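PDB 3OZQ: Serpin48 from Tenebrio molitor, which inhibits the serine protease SPE with high specificity in the innate immunity of this insect, as a member of the serpin family. Local coordinates for residues A42-S50 with I60-R70; R70-L81 with K111-A119. All blocks are in the same frame, centred on the assembly; numbering follows the deposited sequence.

Interaction 1 (A42-S50 with I60-R70); sequences ATLLALAQS and IRQVLHFVGDR
Leu45, Gln49, Ile60 and Leu64 form the close-packed half of this contact, a worked example of how the last turn of one helix (54-63) and the residues after it pack on the helix before it (38-50). Leu45 meets Ile60 obliquely, its CG 3.6 Å from Ile60 CG2, while its CD2 lies 3.9 Å from Leu64 CD2. Leu64 also covers Ala42 and Ala46, whose small side chains let its methyls approach the helix backbone: Leu64 CD1 is 3.8 Å from Ala42 O. Gln49 reaches across with CG anti to the backbone N (chi1 -174°) and a straight chain, sliding past Ile60 in the opposite sense. Its CB stands 3.5 Å from Ile60 CG2. As modelled, Gln49 OE1 sits among methyls, 3.4 Å from Ile60 CG2, with no polar partner, whereas NE2 rests 3.3 Å from Arg61 CG and faces another donor, Arg70 NH1, at 2.7 Å; which end of the amide is oxygen is therefore doubtful, and a turned-over amide might offer its oxygen to the guanidinium. With an alanine in place of Gln49, the chain lying over Ile60 CG2 and beside Arg61 CG is gone, which is likely to leave a gap there. The other half is the more solvent-exposed, carried by polar side chains. There Ser50 CA lies over one face of the Arg70 guanidinium. Ser50 OG donates a hydrogen bond to Leu47 O (2.8 Å), in the carbonyl plane and on a lone pair. Arg61 leads outward to a salt bridge with Glu58. Within the serpin fold, helix 38-50 thus has helix 54-63 against one flank, while Leu47 packs on helix 107-115 and Leu44 on strand 163-174.

Interaction 2 (R70-L81 with K111-A119); sequences REKAEGAVKEVL and KIAVEVYGA
Val116 and Tyr117 present two differently turned side chains to helix 70-83, illustrating how the residues about the end of helix 107-115 pack across a neighbouring helix. Val116 points CG1 at the helix backbone, 3.4 Å from Glu74 O, with this branch anti to its own backbone N (chi1 172°). The same methyl, Val116 CG1, lies 3.3 Å above the plane of the Tyr117 ring, offset toward the rim. Tyr117 runs across Val77 at about a right angle, its CD1 4.0 Å from Val77 CG1. Farther out, Tyr117 OH is 3.5 Å from Arg70 NH2 without a hydrogen bond, the guanidinium and ring planes standing 66° apart. The ring plane is turned 68° from the Glu74 carboxylate. Glu74's straight chain carries that carboxylate out to Ile112, which it crosses nearly perpendicularly; Ile112 CD1 lies 3.5 Å from Glu74 OE1. At the other end Leu81 brings CD1 to the backbone, 3.4 Å from Tyr117 O, and also covers Gly118, where a side chain would have little space. Lys78, kinked at chi2, lays CD and CE against Glu115 O on the solvent side; its ammonium stays well away from the Glu115 carboxylate, with Lys78 NZ 7.0 Å from Glu115 OE1. No polar bond spans the two segments; the contact rests on packing. Helices 70-83 and 107-115 meet near the serpin surface, with Tyr117 reaching inward to Ala46 and Leu47 of helix 38-50, and Val77 touching Phe11 of helix 10-29.

From the N terminus, helix 38-50 comes first, and interaction 1 closes a short loop when the chain returns through helix 54-63 and its exit turn. Arg70 ends that contact and opens the next, so the two are in series, neither nested nor crossed. Interaction 2 then closes a longer loop that includes strand 90-100, bringing helix 70-83 against the end of helix 107-115 and the turn before strand 120-124. The centres of interactions 1 and 2 lie about 11 Å apart. Tyr117 bridges them, with CE1 3.3 Å from Leu47 N, as does Phe66, whose CZ lies 3.4 Å from Ala73 O. Together they tie helices 38-50, 54-63, 70-83 and the end of 107-115 together on one side of the chain's centre.

Interaction 1 (A42-S50 with I60-R70)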
# COMPACT_ATOMS: atom_id res chain seq x y z
N ALA A 42 -0.77 7.65 -3.05
CA ALA A 42 -1.60 8.85 -3.02
C ALA A 42 -0.85 10.05 -2.43
O ALA A 42 -0.94 11.15 -2.95
CB ALA A 42 -2.90 8.60 -2.26
N THR A 43 -0.12 9.83 -1.34
CA THR A 43 0.65 10.93 -0.78
C THR A 43 1.80 11.42 -1.70
O THR A 43 2.18 12.59 -1.69
CB THR A 43 1.25 10.53 0.56
OG1 THR A 43 2.15 9.44 0.37
CG2 THR A 43 0.14 10.14 1.54
N LEU A 44 2.36 10.50 -2.47
CA LEU A 44 3.44 10.87 -3.37
C LEU A 44 2.88 11.67 -4.53
O LEU A 44 3.40 12.72 -4.91
CB LEU A 44 4.18 9.62 -3.85
CG LEU A 44 5.44 9.89 -4.66
CD1 LEU A 44 6.25 10.96 -3.97
CD2 LEU A 44 6.27 8.59 -4.83
N LEU A 45 1.78 11.18 -5.08
CA LEU A 45 1.14 11.88 -6.18
C LEU A 45 0.64 13.26 -5.73
O LEU A 45 0.60 14.21 -6.52
CB LEU A 45 -0.03 11.05 -6.70
CG LEU A 45 -0.67 11.60 -7.97
CD1 LEU A 45 0.26 11.43 -9.16
CD2 LEU A 45 -2.00 10.91 -8.23
N ALA A 46 0.22 13.37 -4.47
CA ALA A 46 -0.15 14.67 -3.93
C ALA A 46 1.06 15.63 -3.88
O ALA A 46 0.93 16.82 -4.15
CB ALA A 46 -0.79 14.51 -2.54
N LEU A 47 2.24 15.10 -3.55
CA LEU A 47 3.46 15.89 -3.60
C LEU A 47 3.65 16.38 -5.02
O LEU A 47 3.83 17.58 -5.25
CB LEU A 47 4.66 15.05 -3.19
CG LEU A 47 5.89 15.79 -2.63
CD1 LEU A 47 7.15 15.00 -2.89
CD2 LEU A 47 6.02 17.19 -3.18
N ALA A 48 3.62 15.45 -5.97
CA ALA A 48 3.71 15.80 -7.38
C ALA A 48 2.71 16.90 -7.75
O ALA A 48 3.07 17.92 -8.37
CB ALA A 48 3.45 14.58 -8.23
N GLN A 49 1.46 16.67 -7.38
CA GLN A 49 0.36 17.58 -7.67
C GLN A 49 0.70 19.00 -7.21
O GLN A 49 0.36 19.98 -7.88
CB GLN A 49 -0.92 17.08 -6.97
CG GLN A 49 -2.18 17.85 -7.31
CD GLN A 49 -3.31 17.60 -6.30
OE1 GLN A 49 -3.42 16.51 -5.72
NE2 GLN A 49 -4.15 18.62 -6.09
N SER A 50 1.40 19.11 -6.10
CA SER A 50 1.69 20.43 -5.58
C SER A 50 2.65 21.23 -6.46
O SER A 50 2.69 22.46 -6.38
CB SER A 50 2.21 20.36 -4.14
OG SER A 50 3.58 20.09 -4.11
N ILE A 60 -5.10 15.56 -11.22
CA ILE A 60 -4.61 14.77 -10.09
C ILE A 60 -5.52 14.96 -8.89
O ILE A 60 -5.80 14.00 -8.15
CB ILE A 60 -3.17 15.17 -9.73
CG1 ILE A 60 -2.22 14.77 -10.86
CG2 ILE A 60 -2.73 14.52 -8.44
CD1 ILE A 60 -0.84 15.35 -10.73
N ARG A 61 -5.98 16.18 -8.69
CA ARG A 61 -6.86 16.49 -7.57
C ARG A 61 -8.19 15.75 -7.71
O ARG A 61 -8.72 15.20 -6.75
CB ARG A 61 -7.11 18.00 -7.49
CG ARG A 61 -7.42 18.52 -6.10
CD ARG A 61 -8.33 19.75 -6.17
NE ARG A 61 -9.65 19.38 -6.66
CZ ARG A 61 -10.63 20.23 -6.93
NH1 ARG A 61 -10.45 21.54 -6.77
NH2 ARG A 61 -11.80 19.78 -7.37
N GLN A 62 -8.71 15.75 -8.94
CA GLN A 62 -9.97 15.11 -9.29
C GLN A 62 -9.90 13.62 -9.02
O GLN A 62 -10.84 13.05 -8.47
CB GLN A 62 -10.30 15.36 -10.77
CG GLN A 62 -11.49 14.58 -11.35
CD GLN A 62 -11.35 14.30 -12.86
OE1 GLN A 62 -10.35 14.66 -13.47
NE2 GLN A 62 -12.34 13.64 -13.44
N VAL A 63 -8.81 12.97 -9.41
CA VAL A 63 -8.71 11.52 -9.24
C VAL A 63 -8.46 11.11 -7.79
O VAL A 63 -8.96 10.10 -7.32
CB VAL A 63 -7.69 10.85 -10.21
CG1 VAL A 63 -6.92 11.89 -10.96
CG2 VAL A 63 -6.77 9.90 -9.45
N LEU A 64 -7.69 11.91 -7.07
CA LEU A 64 -7.48 11.62 -5.66
C LEU A 64 -8.76 11.95 -4.92
O LEU A 64 -8.85 11.74 -3.70
CB LEU A 64 -6.29 12.41 -5.11
CG LEU A 64 -4.92 11.97 -5.65
CD1 LEU A 64 -3.81 12.73 -4.95
CD2 LEU A 64 -4.72 10.47 -5.49
N HIS A 65 -9.76 12.42 -5.67
CA HIS A 65 -11.01 12.94 -5.10
C HIS A 65 -10.64 13.69 -3.82
O HIS A 65 -11.34 13.63 -2.81
CB HIS A 65 -12.08 11.84 -4.90
CG HIS A 65 -12.93 11.57 -6.12
ND1 HIS A 65 -13.97 12.39 -6.50
CD2 HIS A 65 -12.92 10.56 -7.03
CE1 HIS A 65 -14.55 11.91 -7.59
NE2 HIS A 65 -13.92 10.80 -7.94
N PHE A 66 -9.50 14.38 -3.91
CA PHE A 66 -8.95 15.19 -2.83
C PHE A 66 -9.50 16.62 -2.83
O PHE A 66 -10.01 17.09 -3.85
CB PHE A 66 -7.43 15.25 -2.95
CG PHE A 66 -6.73 15.51 -1.66
CD1 PHE A 66 -7.46 15.63 -0.48
CD2 PHE A 66 -5.35 15.62 -1.61
CE1 PHE A 66 -6.83 15.87 0.72
CE2 PHE A 66 -4.71 15.86 -0.41
CZ PHE A 66 -5.45 15.98 0.76
N VAL A 67 -9.38 17.31 -1.70
CA VAL A 67 -10.03 18.61 -1.52
C VAL A 67 -9.36 19.76 -2.28
O VAL A 67 -8.17 19.72 -2.59
CB VAL A 67 -10.13 19.00 -0.02
CG1 VAL A 67 -10.75 17.87 0.78
CG2 VAL A 67 -8.75 19.38 0.53
N GLY A 68 -10.15 20.80 -2.56
CA GLY A 68 -9.71 21.91 -3.38
C GLY A 68 -8.59 22.75 -2.81
O GLY A 68 -7.57 22.96 -3.47
N ASP A 69 -8.76 23.23 -1.58
CA ASP A 69 -7.84 24.21 -1.01
C ASP A 69 -6.47 23.60 -0.72
O ASP A 69 -6.38 22.46 -0.25
CB ASP A 69 -8.43 24.86 0.24
CG ASP A 69 -7.89 26.26 0.49
OD1 ASP A 69 -7.96 26.73 1.65
OD2 ASP A 69 -7.39 26.90 -0.47
N ARG A 70 -5.41 24.36 -0.98
CA ARG A 70 -4.05 23.84 -0.83
C ARG A 70 -3.52 23.81 0.60
O ARG A 70 -2.69 22.97 0.94
CB ARG A 70 -3.08 24.58 -1.75
CG ARG A 70 -2.96 23.94 -3.11
CD ARG A 70 -2.54 22.47 -2.99
NE ARG A 70 -2.43 21.84 -4.31
CZ ARG A 70 -1.98 20.61 -4.54
NH1 ARG A 70 -1.92 20.17 -5.79
NH2 ARG A 70 -1.57 19.83 -3.55

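Interaction 2 (R70-L81 with K111-A119)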
# COMPACT_ATOMS: atom_id res chain seq x y z
N ARG A 70 -5.41 24.36 -0.98
CA ARG A 70 -4.05 23.84 -0.83
C ARG A 70 -3.52 23.81 0.60
O ARG A 70 -2.69 22.97 0.94
CB ARG A 70 -3.08 24.58 -1.75
CG ARG A 70 -2.96 23.94 -3.11
CD ARG A 70 -2.54 22.47 -2.99
NE ARG A 70 -2.43 21.84 -4.31
CZ ARG A 70 -1.98 20.61 -4.54
NH1 ARG A 70 -1.92 20.17 -5.79
NH2 ARG A 70 -1.57 19.83 -3.55
N GLU A 71 -4.00 24.71 1.45
CA GLU A 71 -3.66 24.63 2.86
C GLU A 71 -4.33 23.39 3.44
O GLU A 71 -3.76 22.72 4.31
CB GLU A 71 -4.10 25.88 3.62
CG GLU A 71 -5.61 26.10 3.67
CD GLU A 71 -5.99 27.31 4.50
OE1 GLU A 71 -7.07 27.90 4.24
OE2 GLU A 71 -5.22 27.67 5.41
N LYS A 72 -5.52 23.09 2.95
CA LYS A 72 -6.27 21.93 3.43
C LYS A 72 -5.61 20.62 2.97
O LYS A 72 -5.22 19.80 3.79
CB LYS A 72 -7.72 21.99 2.96
CG LYS A 72 -8.44 23.28 3.32
CD LYS A 72 -9.95 23.10 3.36
CE LYS A 72 -10.68 24.43 3.18
NZ LYS A 72 -10.18 25.52 4.06
N ALA A 73 -5.47 20.45 1.66
CA ALA A 73 -4.80 19.27 1.13
C ALA A 73 -3.48 19.01 1.86
O ALA A 73 -3.25 17.92 2.38
CB ALA A 73 -4.56 19.42 -0.36
N GLU A 74 -2.63 20.02 1.92
CA GLU A 74 -1.31 19.87 2.53
C GLU A 74 -1.40 19.57 4.01
O GLU A 74 -0.70 18.70 4.52
CB GLU A 74 -0.46 21.12 2.30
CG GLU A 74 -0.28 21.47 0.85
CD GLU A 74 0.62 22.66 0.66
OE1 GLU A 74 0.86 23.05 -0.51
OE2 GLU A 74 1.09 23.22 1.68
N GLY A 75 -2.27 20.29 4.71
CA GLY A 75 -2.47 20.05 6.13
C GLY A 75 -2.99 18.65 6.39
O GLY A 75 -2.52 17.95 7.29
N ALA A 76 -3.96 18.25 5.58
CA ALA A 76 -4.60 16.95 5.71
C ALA A 76 -3.61 15.80 5.56
O ALA A 76 -3.58 14.88 6.39
CB ALA A 76 -5.72 16.82 4.69
N VAL A 77 -2.81 15.84 4.50
CA VAL A 77 -1.79 14.83 4.28
C VAL A 77 -0.73 14.86 5.37
O VAL A 77 -0.19 13.84 5.77
CB VAL A 77 -1.12 15.03 2.91
CG1 VAL A 77 0.07 14.08 2.76
CG2 VAL A 77 -2.13 14.82 1.80
N LYS A 78 -0.42 16.06 5.84
CA LYS A 78 0.59 16.23 6.86
C LYS A 78 0.14 15.54 8.15
O LYS A 78 0.96 14.95 8.85
CB LYS A 78 0.84 17.72 7.10
CG LYS A 78 1.77 18.03 8.26
CD LYS A 78 3.21 17.73 7.93
CE LYS A 78 4.13 18.33 8.99
NZ LYS A 78 4.01 19.82 9.08
N GLU A 79 -1.15 15.62 8.46
CA GLU A 79 -1.66 14.98 9.68
C GLU A 79 -1.60 13.44 9.63
O GLU A 79 -1.06 12.81 10.53
CB GLU A 79 -3.07 15.47 10.04
CG GLU A 79 -3.56 14.94 11.42
CD GLU A 79 -4.84 15.62 11.92
OE1 GLU A 79 -5.94 15.23 11.47
OE2 GLU A 79 -4.75 16.54 12.77
N VAL A 80 -2.15 12.85 8.58
CA VAL A 80 -2.12 11.39 8.47
C VAL A 80 -0.69 10.86 8.55
O VAL A 80 -0.39 9.96 9.34
CB VAL A 80 -2.80 10.88 7.18
CG1 VAL A 80 -4.29 11.16 7.23
CG2 VAL A 80 -2.18 11.51 5.95
N LEU A 81 0.22 11.41 7.75
CA LEU A 81 1.59 10.93 7.74
C LEU A 81 2.28 11.00 9.11
O LEU A 81 3.05 10.11 9.47
CB LEU A 81 2.43 11.68 6.71
CG LEU A 81 2.28 11.21 5.26
CD1 LEU A 81 3.20 12.04 4.37
CD2 LEU A 81 2.59 9.72 5.14
N LYS A 111 11.61 21.38 -0.15
CA LYS A 111 11.32 21.71 1.23
C LYS A 111 9.94 21.18 1.60
O LYS A 111 9.74 20.63 2.68
CB LYS A 111 11.39 23.23 1.41
CG LYS A 111 10.80 23.76 2.70
CD LYS A 111 11.07 25.25 2.85
CE LYS A 111 10.54 25.79 4.18
NZ LYS A 111 10.98 27.20 4.42
N ILE A 112 8.99 21.33 0.68
CA ILE A 112 7.64 20.88 0.94
C ILE A 112 7.57 19.35 0.93
O ILE A 112 6.78 18.75 1.66
CB ILE A 112 6.64 21.50 -0.06
CG1 ILE A 112 5.20 21.34 0.44
CG2 ILE A 112 6.81 20.90 -1.44
CD1 ILE A 112 4.19 22.09 -0.39
N ALA A 113 8.41 18.73 0.11
CA ALA A 113 8.54 17.28 0.08
C ALA A 113 8.84 16.75 1.48
O ALA A 113 8.17 15.83 1.98
CB ALA A 113 9.64 16.87 -0.89
N VAL A 114 9.86 17.33 2.10
CA VAL A 114 10.27 16.95 3.45
C VAL A 114 9.25 17.36 4.51
O VAL A 114 8.77 16.53 5.27
CB VAL A 114 11.62 17.61 3.81
CG1 VAL A 114 11.98 17.32 5.26
CG2 VAL A 114 12.71 17.12 2.87
N GLU A 115 8.94 18.65 4.55
CA GLU A 115 8.10 19.19 5.61
C GLU A 115 6.67 18.64 5.63
O GLU A 115 6.12 18.38 6.70
CB GLU A 115 8.11 20.73 5.58
CG GLU A 115 9.45 21.31 6.06
CD GLU A 115 9.66 22.78 5.69
OE1 GLU A 115 8.68 23.48 5.37
OE2 GLU A 115 10.83 23.22 5.71
N VAL A 116 6.08 18.44 4.46
CA VAL A 116 4.67 18.06 4.39
C VAL A 116 4.41 16.61 3.99
O VAL A 116 3.59 15.93 4.61
CB VAL A 116 3.89 18.96 3.42
CG1 VAL A 116 2.48 18.43 3.22
CG2 VAL A 116 3.87 20.41 3.93
N TYR A 117 5.10 16.13 2.95
CA TYR A 117 4.70 14.89 2.29
C TYR A 117 5.57 13.68 2.58
O TYR A 117 5.44 12.64 1.92
CB TYR A 117 4.63 15.08 0.77
CG TYR A 117 3.56 16.03 0.29
CD1 TYR A 117 2.34 15.56 -0.16
CD2 TYR A 117 3.80 17.40 0.27
CE1 TYR A 117 1.37 16.44 -0.62
CE2 TYR A 117 2.84 18.27 -0.18
CZ TYR A 117 1.63 17.79 -0.63
OH TYR A 117 0.68 18.69 -1.08
N GLY A 118 6.47 13.80 3.55
CA GLY A 118 7.33 12.69 3.92
C GLY A 118 8.06 12.07 2.75
O GLY A 118 8.17 10.84 2.64
N ALA A 119 8.57 12.91 1.87
CA ALA A 119 9.36 12.45 0.74
C ALA A 119 10.49 13.44 0.51
O ALA A 119 10.65 14.39 1.28
CB ALA A 119 8.49 12.34 -0.50